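Local coordinates for DUF1881 domain-containing protein (Neurospora crassa, PDB 5Z6D) that is of unknown function but joins a beta-gamma-crystallin domain, whose calcium site is probably rendered inoperative by the interface, to an Ig-like domain, at residues T90-G102 with G192-K204. The protein carries 1 engineered substitution. Residues are numbered along the deposited sequence; the frame is centred on the assembly and turned at random.
Sequences TRAISFLFKDATG and GKSSFEVTLVDNK
Ser94 to Ala100 and Ser194 to Leu200 are laced together by seven backbone hydrogen bonds, donors coming by turns from each strand, as in any parallel pair. Ser94 N opens the ladder on Ser194 O at 3.1 Å; Ala100 N closes it on Leu200 O at 3.0 Å. Just before the first rung, toward the N-terminal ends, the Ser194 hydroxyl takes over: set between the backbone N and the carbonyl carbon (chi1 55°), OG reaches Ala92 O and donates to it at 2.6 Å, 50° out of the carbonyl plane. That hydroxyl also accepts from a water, which in turn receives Arg91 NH1 at 2.6 Å. Arg91 lays one guanidinium face over Lys193 CB, its CZ 3.4 Å from that carbon, although the two like charges come close. Were Arg91 an alanine, the bridging water would probably lose the donor that holds it, and Lys193 CB its flat cover. On the buried side, Val198 CG2 sits over the centre of the Phe95 ring in a CH-pi contact, 3.9 Å from the centroid. At the far end Asp99 OD1 takes Thr101 OG1 on its syn lone pair and Thr101 N from above the carboxylate plane, the latter closing an Asx turn. Flanked by strands 131-136 and 186-190, this parallel centre of an Ig-like-domain sheet rests chiefly on main-chain hydrogen bonds, with Phe95 and Val198 on one face, Glu197 and Lys98, bonded to Gly127 O, on the other.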
ATOM      1  N   THR A  90     -12.890   0.234   2.889  1.00 21.47           N
ATOM      2  CA  THR A  90     -11.640   0.913   3.210  1.00 20.83           C
ATOM      3  C   THR A  90     -10.645   0.652   2.087  1.00 23.69           C
ATOM      4  O   THR A  90     -10.599  -0.448   1.537  1.00 24.62           O
ATOM      5  CB  THR A  90     -11.090   0.441   4.553  1.00 21.26           C
ATOM      6  OG1 THR A  90     -11.942   0.926   5.601  1.00 24.18           O
ATOM      7  CG2 THR A  90      -9.675   0.950   4.778  1.00 20.73           C
ATOM      8  N   ARG A  91      -9.867   1.675   1.740  1.00 20.50           N
ATOM      9  CA  ARG A  91      -9.006   1.637   0.563  1.00 23.56           C
ATOM     10  C   ARG A  91      -7.530   1.557   0.881  1.00 23.54           C
ATOM     11  O   ARG A  91      -7.013   2.334   1.686  1.00 20.63           O
ATOM     12  CB  ARG A  91      -9.235   2.873  -0.296  1.00 22.13           C
ATOM     13  CG  ARG A  91     -10.608   2.938  -0.921  1.00 28.55           C
ATOM     14  CD  ARG A  91     -10.800   1.816  -1.898  1.00 35.59           C
ATOM     15  NE  ARG A  91     -12.055   1.952  -2.630  1.00 47.87           N
ATOM     16  CZ  ARG A  91     -12.410   1.166  -3.638  1.00 51.22           C
ATOM     17  NH1 ARG A  91     -11.597   0.196  -4.035  1.00 49.05           N
ATOM     18  NH2 ARG A  91     -13.569   1.357  -4.258  1.00 56.65           N
ATOM     19  N   ALA A  92      -6.848   0.631   0.212  1.00 17.30           N
ATOM     20  CA  ALA A  92      -5.393   0.640   0.206  1.00 17.39           C
ATOM     21  C   ALA A  92      -4.924   1.639  -0.834  1.00 14.76           C
ATOM     22  O   ALA A  92      -5.241   1.526  -2.013  1.00 20.68           O
ATOM     23  CB  ALA A  92      -4.839  -0.743  -0.083  1.00 22.17           C
ATOM     24  N   ILE A  93      -4.176   2.638  -0.377  1.00 15.09           N
ATOM     25  CA  ILE A  93      -3.588   3.623  -1.262  1.00 16.18           C
ATOM     26  C   ILE A  93      -2.222   3.118  -1.687  1.00 16.40           C
ATOM     27  O   ILE A  93      -1.364   2.828  -0.825  1.00 19.29           O
ATOM     28  CB  ILE A  93      -3.434   5.009  -0.594  1.00 18.27           C
ATOM     29  CG1 ILE A  93      -4.754   5.472   0.029  1.00 19.09           C
ATOM     30  CG2 ILE A  93      -2.952   6.047  -1.609  1.00 21.98           C
ATOM     31  CD1 ILE A  93      -4.604   6.768   0.841  1.00 22.14           C
ATOM     32  N   SER A  94      -2.030   3.034  -3.007  1.00 15.99           N
ATOM     33  CA  SER A  94      -0.795   2.494  -3.569  1.00 15.91           C
ATOM     34  C   SER A  94      -0.235   3.335  -4.717  1.00 19.74           C
ATOM     35  O   SER A  94      -0.987   3.914  -5.496  1.00 17.34           O
ATOM     36  CB  SER A  94      -1.010   1.055  -4.041  1.00 19.84           C
ATOM     37  OG  SER A  94      -1.969   0.998  -5.083  1.00 22.59           O
ATOM     38  N   PHE A  95       1.093   3.403  -4.785  1.00 17.70           N
ATOM     39  CA  PHE A  95       1.833   4.124  -5.829  1.00 15.85           C
ATOM     40  C   PHE A  95       2.721   3.190  -6.644  1.00 16.84           C
ATOM     41  O   PHE A  95       3.296   2.241  -6.086  1.00 18.02           O
ATOM     42  CB  PHE A  95       2.774   5.171  -5.229  1.00 14.26           C
ATOM     43  CG  PHE A  95       2.130   6.442  -4.781  1.00 16.55           C
ATOM     44  CD1 PHE A  95       0.820   6.757  -5.082  1.00 18.82           C
ATOM     45  CD2 PHE A  95       2.916   7.382  -4.102  1.00 16.03           C
ATOM     46  CE1 PHE A  95       0.274   7.955  -4.661  1.00 20.28           C
ATOM     47  CE2 PHE A  95       2.377   8.577  -3.675  1.00 23.06           C
ATOM     48  CZ  PHE A  95       1.066   8.878  -3.958  1.00 19.39           C
ATOM     49  N   LEU A  96       2.879   3.490  -7.933  1.00 16.01           N
ATOM     50  CA  LEU A  96       3.940   2.902  -8.754  1.00 18.01           C
ATOM     51  C   LEU A  96       4.752   4.050  -9.368  1.00 18.64           C
ATOM     52  O   LEU A  96       4.181   4.946  -9.995  1.00 22.62           O
ATOM     53  CB  LEU A  96       3.355   1.989  -9.836  1.00 23.12           C
ATOM     54  CG  LEU A  96       4.347   1.155 -10.656  1.00 25.00           C
ATOM     55  CD1 LEU A  96       5.021   0.130  -9.768  1.00 27.78           C
ATOM     56  CD2 LEU A  96       3.629   0.481 -11.808  1.00 31.59           C
ATOM     57  N   PHE A  97       6.073   4.017  -9.190  1.00 17.58           N
ATOM     58  CA  PHE A  97       6.936   5.138  -9.565  1.00 18.02           C
ATOM     59  C   PHE A  97       7.625   4.907 -10.904  1.00 19.69           C
ATOM     60  O   PHE A  97       8.384   3.947 -11.066  1.00 19.52           O
ATOM     61  CB  PHE A  97       7.973   5.386  -8.469  1.00 17.80           C
ATOM     62  CG  PHE A  97       8.846   6.600  -8.702  1.00 17.72           C
ATOM     63  CD1 PHE A  97       8.315   7.773  -9.212  1.00 17.13           C
ATOM     64  CD2 PHE A  97      10.201   6.571  -8.376  1.00 16.04           C
ATOM     65  CE1 PHE A  97       9.126   8.905  -9.408  1.00 16.82           C
ATOM     66  CE2 PHE A  97      11.020   7.702  -8.578  1.00 16.78           C
ATOM     67  CZ  PHE A  97      10.472   8.871  -9.084  1.00 18.20           C
ATOM     68  N   LYS A  98       7.346   5.800 -11.850  1.00 19.19           N
ATOM     69  CA  LYS A  98       7.905   5.719 -13.193  1.00 19.36           C
ATOM     70  C   LYS A  98       8.733   6.944 -13.492  1.00 18.91           C
ATOM     71  O   LYS A  98       8.615   7.977 -12.824  1.00 22.58           O
ATOM     72  CB  LYS A  98       6.801   5.568 -14.251  1.00 20.68           C
ATOM     73  CG  LYS A  98       5.973   4.288 -14.112  1.00 23.42           C
ATOM     74  CD  LYS A  98       6.847   3.048 -14.142  1.00 26.98           C
ATOM     75  CE  LYS A  98       6.010   1.770 -14.133  1.00 32.61           C
ATOM     76  NZ  LYS A  98       6.867   0.570 -13.901  1.00 36.64           N
ATOM     77  N   ASP A  99       9.578   6.812 -14.505  1.00 22.81           N
ATOM     78  CA  ASP A  99      10.480   7.864 -14.922  1.00 21.95           C
ATOM     79  C   ASP A  99      10.411   8.004 -16.435  1.00 24.13           C
ATOM     80  O   ASP A  99      10.704   7.057 -17.166  1.00 26.47           O
ATOM     81  CB  ASP A  99      11.907   7.549 -14.482  1.00 23.85           C
ATOM     82  CG  ASP A  99      12.931   8.428 -15.171  1.00 26.84           C
ATOM     83  OD1 ASP A  99      12.618   9.610 -15.428  1.00 33.13           O
ATOM     84  OD2 ASP A  99      14.042   7.935 -15.457  1.00 26.98           O
ATOM     85  N   ALA A 100      10.015   9.180 -16.900  1.00 22.58           N
ATOM     86  CA  ALA A 100       9.876   9.425 -18.331  1.00 27.91           C
ATOM     87  C   ALA A 100      11.055  10.211 -18.895  1.00 31.81           C
ATOM     88  O   ALA A 100      11.039  10.584 -20.070  1.00 34.55           O
ATOM     89  CB  ALA A 100       8.575  10.164 -18.608  1.00 25.11           C
ATOM     90  N   THR A 101      12.071  10.452 -18.067  1.00 26.77           N
ATOM     91  CA  THR A 101      13.191  11.310 -18.463  1.00 29.59           C
ATOM     92  C   THR A 101      14.399  10.565 -19.033  1.00 29.56           C
ATOM     93  O   THR A 101      15.445  11.178 -19.297  1.00 31.45           O
ATOM     94  CB  THR A 101      13.688  12.164 -17.274  1.00 28.78           C
ATOM     95  OG1 THR A 101      14.308  11.318 -16.298  1.00 31.28           O
ATOM     96  CG2 THR A 101      12.530  12.932 -16.642  1.00 26.79           C
ATOM     97  N   GLY A 102      14.275   9.256 -19.210  1.00 30.17           N
ATOM     98  CA  GLY A 102      15.318   8.477 -19.858  1.00 28.08           C
ATOM     99  C   GLY A 102      16.350   7.846 -18.941  1.00 23.20           C
ATOM    100  O   GLY A 102      17.397   7.406 -19.399  1.00 26.80           O
ATOM    101  N   GLY A 192      -6.611   3.217 -10.544  1.00 24.78           N
ATOM    102  CA  GLY A 192      -7.636   2.478  -9.822  1.00 26.23           C
ATOM    103  C   GLY A 192      -8.331   3.346  -8.790  1.00 28.41           C
ATOM    104  O   GLY A 192      -8.043   4.535  -8.683  1.00 24.44           O
ATOM    105  N   LYS A 193      -9.244   2.765  -8.017  1.00 27.88           N
ATOM    106  CA  LYS A 193      -9.987   3.543  -7.035  1.00 25.22           C
ATOM    107  C   LYS A 193      -9.060   4.252  -6.040  1.00 23.16           C
ATOM    108  O   LYS A 193      -9.379   5.324  -5.517  1.00 24.71           O
ATOM    109  CB  LYS A 193     -10.975   2.640  -6.296  1.00 31.27           C
ATOM    110  CG  LYS A 193     -12.083   2.081  -7.187  1.00 40.96           C
ATOM    111  CD  LYS A 193     -13.301   2.997  -7.207  1.00 52.89           C
ATOM    112  CE  LYS A 193     -14.349   2.526  -8.208  1.00 61.53           C
ATOM    113  NZ  LYS A 193     -14.837   1.154  -7.894  1.00 66.50           N
ATOM    114  N   SER A 194      -7.902   3.662  -5.784  1.00 19.18           N
ATOM    115  CA  SER A 194      -6.955   4.289  -4.875  1.00 22.44           C
ATOM    116  C   SER A 194      -5.511   3.922  -5.225  1.00 20.32           C
ATOM    117  O   SER A 194      -4.663   3.812  -4.339  1.00 21.29           O
ATOM    118  CB  SER A 194      -7.273   3.895  -3.433  1.00 25.31           C
ATOM    119  OG  SER A 194      -7.318   2.481  -3.280  1.00 22.75           O
ATOM    120  N   SER A 195      -5.246   3.738  -6.515  1.00 17.84           N
ATOM    121  CA  SER A 195      -3.890   3.462  -6.985  1.00 18.53           C
ATOM    122  C   SER A 195      -3.495   4.485  -8.033  1.00 20.20           C
ATOM    123  O   SER A 195      -4.334   4.958  -8.809  1.00 19.51           O
ATOM    124  CB  SER A 195      -3.766   2.044  -7.549  1.00 21.04           C
ATOM    125  OG  SER A 195      -4.582   1.884  -8.690  1.00 24.95           O
ATOM    126  N   PHE A 196      -2.211   4.837  -8.038  1.00 16.59           N
ATOM    127  CA  PHE A 196      -1.707   5.936  -8.850  1.00 16.36           C
ATOM    128  C   PHE A 196      -0.333   5.589  -9.403  1.00 20.14           C
ATOM    129  O   PHE A 196       0.540   5.101  -8.677  1.00 21.32           O
ATOM    130  CB  PHE A 196      -1.643   7.236  -8.027  1.00 17.30           C
ATOM    131  CG  PHE A 196      -2.952   7.600  -7.380  1.00 18.83           C
ATOM    132  CD1 PHE A 196      -3.867   8.404  -8.040  1.00 21.77           C
ATOM    133  CD2 PHE A 196      -3.284   7.108  -6.127  1.00 21.05           C
ATOM    134  CE1 PHE A 196      -5.076   8.726  -7.448  1.00 18.86           C
ATOM    135  CE2 PHE A 196      -4.489   7.422  -5.533  1.00 20.45           C
ATOM    136  CZ  PHE A 196      -5.388   8.233  -6.193  1.00 20.81           C
ATOM    137  N   GLU A 197      -0.152   5.847 -10.691  1.00 19.55           N
ATOM    138  CA  GLU A 197       1.172   5.841 -11.288  1.00 20.30           C
ATOM    139  C   GLU A 197       1.738   7.242 -11.132  1.00 21.88           C
ATOM    140  O   GLU A 197       1.138   8.215 -11.586  1.00 25.30           O
ATOM    141  CB  GLU A 197       1.096   5.426 -12.754  1.00 27.29           C
ATOM    142  CG  GLU A 197       2.273   4.608 -13.243  1.00 43.38           C
ATOM    143  CD  GLU A 197       2.040   4.050 -14.634  1.00 53.35           C
ATOM    144  OE1 GLU A 197       2.157   4.825 -15.606  1.00 56.63           O
ATOM    145  OE2 GLU A 197       1.730   2.844 -14.754  1.00 55.11           O
ATOM    146  N   VAL A 198       2.867   7.357 -10.445  1.00 16.90           N
ATOM    147  CA  VAL A 198       3.483   8.656 -10.258  1.00 18.65           C
ATOM    148  C   VAL A 198       4.711   8.683 -11.145  1.00 18.56           C
ATOM    149  O   VAL A 198       5.579   7.823 -11.017  1.00 18.70           O
ATOM    150  CB  VAL A 198       3.848   8.901  -8.795  1.00 17.79           C
ATOM    151  CG1 VAL A 198       4.673  10.190  -8.647  1.00 21.31           C
ATOM    152  CG2 VAL A 198       2.576   8.939  -7.938  1.00 20.13           C
ATOM    153  N   THR A 199       4.776   9.656 -12.053  1.00 21.06           N
ATOM    154  CA  THR A 199       5.811   9.680 -13.074  1.00 20.66           C
ATOM    155  C   THR A 199       6.697  10.919 -12.945  1.00 19.15           C
ATOM    156  O   THR A 199       6.197  12.045 -12.821  1.00 19.24           O
ATOM    157  CB  THR A 199       5.208   9.642 -14.488  1.00 22.72           C
ATOM    158  OG1 THR A 199       4.455   8.433 -14.656  1.00 23.35           O
ATOM    159  CG2 THR A 199       6.306   9.692 -15.536  1.00 24.12           C
ATOM    160  N   LEU A 200       8.012  10.702 -12.955  1.00 18.49           N
ATOM    161  CA  LEU A 200       8.972  11.803 -13.039  1.00 20.01           C
ATOM    162  C   LEU A 200       9.006  12.332 -14.471  1.00 24.07           C
ATOM    163  O   LEU A 200       9.459  11.646 -15.375  1.00 24.02           O
ATOM    164  CB  LEU A 200      10.374  11.354 -12.601  1.00 18.72           C
ATOM    165  CG  LEU A 200      11.419  12.470 -12.533  1.00 20.01           C
ATOM    166  CD1 LEU A 200      11.142  13.409 -11.363  1.00 24.16           C
ATOM    167  CD2 LEU A 200      12.820  11.907 -12.433  1.00 23.55           C
ATOM    168  N   VAL A 201       8.507  13.544 -14.679  1.00 21.16           N
ATOM    169  CA  VAL A 201       8.416  14.084 -16.035  1.00 28.32           C
ATOM    170  C   VAL A 201       9.526  15.105 -16.307  1.00 27.61           C
ATOM    171  O   VAL A 201       9.770  15.486 -17.451  1.00 31.12           O
ATOM    172  CB  VAL A 201       7.035  14.728 -16.294  1.00 31.96           C
ATOM    173  CG1 VAL A 201       5.945  13.646 -16.352  1.00 32.77           C
ATOM    174  CG2 VAL A 201       6.714  15.756 -15.226  1.00 34.46           C
ATOM    175  N   ASP A 202      10.211  15.522 -15.251  1.00 25.11           N
ATOM    176  CA  ASP A 202      11.291  16.498 -15.366  1.00 28.77           C
ATOM    177  C   ASP A 202      12.335  16.210 -14.295  1.00 26.00           C
ATOM    178  O   ASP A 202      11.993  16.089 -13.124  1.00 27.99           O
ATOM    179  CB  ASP A 202      10.730  17.917 -15.226  1.00 30.35           C
ATOM    180  CG  ASP A 202      11.810  18.981 -15.211  1.00 39.98           C
ATOM    181  OD1 ASP A 202      12.924  18.722 -15.715  1.00 39.03           O
ATOM    182  OD2 ASP A 202      11.535  20.088 -14.697  1.00 44.96           O
ATOM    183  N   ASN A 203      13.599  16.074 -14.682  1.00 27.06           N
ATOM    184  CA  ASN A 203      14.617  15.719 -13.699  1.00 26.39           C
ATOM    185  C   ASN A 203      15.491  16.903 -13.301  1.00 24.30           C
ATOM    186  O   ASN A 203      16.511  16.734 -12.639  1.00 25.91           O
ATOM    187  CB  ASN A 203      15.480  14.558 -14.209  1.00 27.78           C
ATOM    188  CG  ASN A 203      16.170  14.864 -15.524  1.00 28.88           C
ATOM    189  OD1 ASN A 203      15.834  15.824 -16.210  1.00 33.10           O
ATOM    190  ND2 ASN A 203      17.135  14.027 -15.890  1.00 31.00           N
ATOM    191  N   LYS A 204      15.066  18.100 -13.680  1.00 24.27           N
ATOM    192  CA  LYS A 204      15.706  19.324 -13.204  1.00 25.15           C
ATOM    193  C   LYS A 204      15.263  19.651 -11.774  1.00 27.02           C
ATOM    194  O   LYS A 204      14.074  19.795 -11.507  1.00 28.93           O
ATOM    195  CB  LYS A 204      15.383  20.495 -14.137  1.00 27.98           C
ATOM    196  CG  LYS A 204      16.145  21.773 -13.816  1.00 30.34           C
ATOM    197  CD  LYS A 204      15.641  22.942 -14.659  1.00 38.84           C
ATOM    198  CE  LYS A 204      16.635  24.092 -14.670  1.00 47.33           C
ATOM    199  NZ  LYS A 204      16.932  24.585 -13.298  1.00 53.05           N
TER
HETATM  200  O   HOH W   1      -9.015   0.011  -3.761  1.00 32.65           O